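Local coordinates for RILP-like protein 2 (Mus musculus, PDB 4KP3) that helps shape cells and neurons, promoting the formation and upkeep of dendritic spines, and takes part in protein transport, including transport away from primary cilia, at residues L32-V37 with L74-S79. Residues are numbered along the deposited sequence; the frame is centred on the assembly and turned at random.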
ATOM      1  N   LEU E  32     -17.551  -1.172  -4.864  1.00 41.38           N
ATOM      2  CA  LEU E  32     -16.968  -1.642  -3.617  1.00 41.94           C
ATOM      3  C   LEU E  32     -17.957  -1.408  -2.479  1.00 44.11           C
ATOM      4  O   LEU E  32     -18.669  -0.404  -2.459  1.00 46.34           O
ATOM      5  CB  LEU E  32     -15.659  -0.906  -3.316  1.00 39.63           C
ATOM      6  CG  LEU E  32     -14.443  -1.221  -4.191  1.00 39.59           C
ATOM      7  CD1 LEU E  32     -13.346  -0.203  -3.918  1.00 33.27           C
ATOM      8  CD2 LEU E  32     -13.960  -2.633  -3.904  1.00 39.27           C
ATOM      9  N   THR E  33     -18.011  -2.354  -1.546  1.00 39.65           N
ATOM     10  CA  THR E  33     -18.683  -2.139  -0.269  1.00 35.77           C
ATOM     11  C   THR E  33     -17.614  -1.923   0.794  1.00 37.23           C
ATOM     12  O   THR E  33     -16.435  -2.182   0.549  1.00 42.97           O
ATOM     13  CB  THR E  33     -19.514  -3.352   0.146  1.00 41.32           C
ATOM     14  OG1 THR E  33     -18.631  -4.415   0.522  1.00 37.38           O
ATOM     15  CG2 THR E  33     -20.411  -3.804  -0.997  1.00 35.94           C
ATOM     16  N   THR E  34     -18.009  -1.465   1.978  1.00 38.15           N
ATOM     17  CA  THR E  34     -17.040  -1.304   3.060  1.00 39.98           C
ATOM     18  C   THR E  34     -16.451  -2.659   3.466  1.00 42.70           C
ATOM     19  O   THR E  34     -15.306  -2.733   3.909  1.00 50.05           O
ATOM     20  CB  THR E  34     -17.630  -0.566   4.289  1.00 38.37           C
ATOM     21  OG1 THR E  34     -18.836  -1.209   4.710  1.00 43.55           O
ATOM     22  CG2 THR E  34     -17.928   0.890   3.953  1.00 38.74           C
ATOM     23  N   ASP E  35     -17.231  -3.725   3.294  1.00 44.29           N
ATOM     24  CA  ASP E  35     -16.732  -5.085   3.508  1.00 44.85           C
ATOM     25  C   ASP E  35     -15.578  -5.420   2.561  1.00 46.47           C
ATOM     26  O   ASP E  35     -14.588  -6.025   2.975  1.00 49.71           O
ATOM     27  CB  ASP E  35     -17.851  -6.115   3.341  1.00 46.06           C
ATOM     28  CG  ASP E  35     -18.773  -6.179   4.543  1.00 50.08           C
ATOM     29  OD1 ASP E  35     -18.323  -5.823   5.652  1.00 45.35           O
ATOM     30  OD2 ASP E  35     -19.943  -6.591   4.380  1.00 53.23           O
ATOM     31  N   ASP E  36     -15.715  -5.030   1.294  1.00 39.94           N
ATOM     32  CA  ASP E  36     -14.661  -5.251   0.304  1.00 38.44           C
ATOM     33  C   ASP E  36     -13.371  -4.541   0.699  1.00 35.34           C
ATOM     34  O   ASP E  36     -12.277  -5.077   0.524  1.00 43.01           O
ATOM     35  CB  ASP E  36     -15.101  -4.776  -1.080  1.00 39.43           C
ATOM     36  CG  ASP E  36     -16.218  -5.617  -1.658  1.00 46.24           C
ATOM     37  OD1 ASP E  36     -16.327  -6.804  -1.287  1.00 48.27           O
ATOM     38  OD2 ASP E  36     -16.983  -5.088  -2.491  1.00 53.16           O
ATOM     39  N   VAL E  37     -13.507  -3.335   1.239  1.00 31.51           N
ATOM     40  CA  VAL E  37     -12.355  -2.565   1.690  1.00 36.95           C
ATOM     41  C   VAL E  37     -11.669  -3.289   2.852  1.00 41.18           C
ATOM     42  O   VAL E  37     -10.444  -3.426   2.877  1.00 41.12           O
ATOM     43  CB  VAL E  37     -12.774  -1.136   2.111  1.00 33.62           C
ATOM     44  CG1 VAL E  37     -11.601  -0.370   2.701  1.00 26.50           C
ATOM     45  CG2 VAL E  37     -13.366  -0.390   0.928  1.00 24.57           C
ATOM     46  N   LEU E  74     -14.842   7.148   1.589  1.00 27.26           N
ATOM     47  CA  LEU E  74     -15.466   7.486   0.308  1.00 28.12           C
ATOM     48  C   LEU E  74     -16.455   6.422  -0.159  1.00 29.61           C
ATOM     49  O   LEU E  74     -17.505   6.750  -0.712  1.00 34.21           O
ATOM     50  CB  LEU E  74     -14.410   7.741  -0.774  1.00 24.78           C
ATOM     51  CG  LEU E  74     -13.601   9.028  -0.612  1.00 29.16           C
ATOM     52  CD1 LEU E  74     -12.705   9.251  -1.814  1.00 23.39           C
ATOM     53  CD2 LEU E  74     -14.524  10.213  -0.407  1.00 22.54           C
ATOM     54  N   VAL E  75     -16.121   5.154   0.060  1.00 28.78           N
ATOM     55  CA  VAL E  75     -17.051   4.072  -0.248  1.00 28.37           C
ATOM     56  C   VAL E  75     -18.293   4.175   0.641  1.00 32.94           C
ATOM     57  O   VAL E  75     -19.422   4.107   0.154  1.00 31.62           O
ATOM     58  CB  VAL E  75     -16.385   2.679  -0.099  1.00 33.69           C
ATOM     59  CG1 VAL E  75     -17.435   1.562  -0.111  1.00 29.86           C
ATOM     60  CG2 VAL E  75     -15.359   2.457  -1.201  1.00 28.82           C
ATOM     61  N   ASN E  76     -18.075   4.368   1.940  1.00 35.18           N
ATOM     62  CA  ASN E  76     -19.172   4.462   2.908  1.00 33.01           C
ATOM     63  C   ASN E  76     -20.109   5.643   2.661  1.00 38.21           C
ATOM     64  O   ASN E  76     -21.325   5.468   2.582  1.00 39.80           O
ATOM     65  CB  ASN E  76     -18.625   4.532   4.332  1.00 33.11           C
ATOM     66  CG  ASN E  76     -19.718   4.466   5.379  1.00 37.07           C
ATOM     67  OD1 ASN E  76     -20.624   3.637   5.300  1.00 40.77           O
ATOM     68  ND2 ASN E  76     -19.642   5.349   6.363  1.00 34.83           N
ATOM     69  N   GLU E  77     -19.533   6.839   2.552  1.00 38.36           N
ATOM     70  CA  GLU E  77     -20.281   8.056   2.249  1.00 31.54           C
ATOM     71  C   GLU E  77     -21.154   7.906   1.012  1.00 36.29           C
ATOM     72  O   GLU E  77     -22.347   8.205   1.043  1.00 41.06           O
ATOM     73  CB  GLU E  77     -19.319   9.227   2.031  1.00 33.66           C
ATOM     74  CG  GLU E  77     -18.583   9.655   3.281  1.00 47.96           C
ATOM     75  CD  GLU E  77     -19.529  10.026   4.402  1.00 55.69           C
ATOM     76  OE1 GLU E  77     -20.493  10.773   4.137  1.00 51.62           O
ATOM     77  OE2 GLU E  77     -19.314   9.561   5.542  1.00 63.63           O
ATOM     78  N   GLY E  78     -20.545   7.444  -0.077  1.00 34.89           N
ATOM     79  CA  GLY E  78     -21.244   7.277  -1.337  1.00 30.70           C
ATOM     80  C   GLY E  78     -22.430   6.336  -1.246  1.00 35.75           C
ATOM     81  O   GLY E  78     -23.513   6.643  -1.738  1.00 45.87           O
ATOM     82  N   SER E  79     -22.223   5.190  -0.607  1.00 32.39           N
ATOM     83  CA  SER E  79     -23.283   4.204  -0.437  1.00 36.60           C
ATOM     84  C   SER E  79     -24.437   4.735   0.420  1.00 37.09           C
ATOM     85  O   SER E  79     -25.603   4.607   0.048  1.00 39.52           O
ATOM     86  CB  SER E  79     -22.716   2.911   0.156  1.00 39.15           C
ATOM     87  OG  SER E  79     -23.739   1.967   0.413  1.00 47.21           O
TER
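Val75 points its side chain at the start of helix 34-49, CG1 mainly against backbone and CG2 against side chains. CG1, held anti to the Val75 backbone N (chi1 167°), lies against the main chain just ahead of the helix: it is 3.3 Å from Leu32 O and 3.6 Å from Thr33 C. CG2 reaches into the apolar side, meeting Leu32 CB at 4.0 Å and Val37 CG2 at 4.1 Å; the Val37 and Val75 side chains run alongside each other, pointing opposite ways. One residue on, the methyl CG2 of Thr34 lies 3.7 Å from Asn76 CB, and the two side chains cross at a slant. Thr33 is the N-cap of helix 34-49 and forms a capping box with Asp36: Asp36 N donates to Thr33 OG1 (3.1 Å), and Thr33 N returns a bond to Asp36 OD2, arriving 43° out of the carboxylate plane. Asp36 OD2 also makes a salt bridge to Lys27. Within this part of the RH1 domain, helix 34-49 packs back along the long helix 55-100 in a helical hairpin, with Val37 also resting on Met68 and Leu71. With only an alanine at Val75, both methyls go, which is likely to open a gap against Leu32 O and cost Leu32 and Val37 their common neighbour. In the dimer, Val75 also packs on Leu74 of the second subunit, while Leu32 packs on Met70 of that subunit.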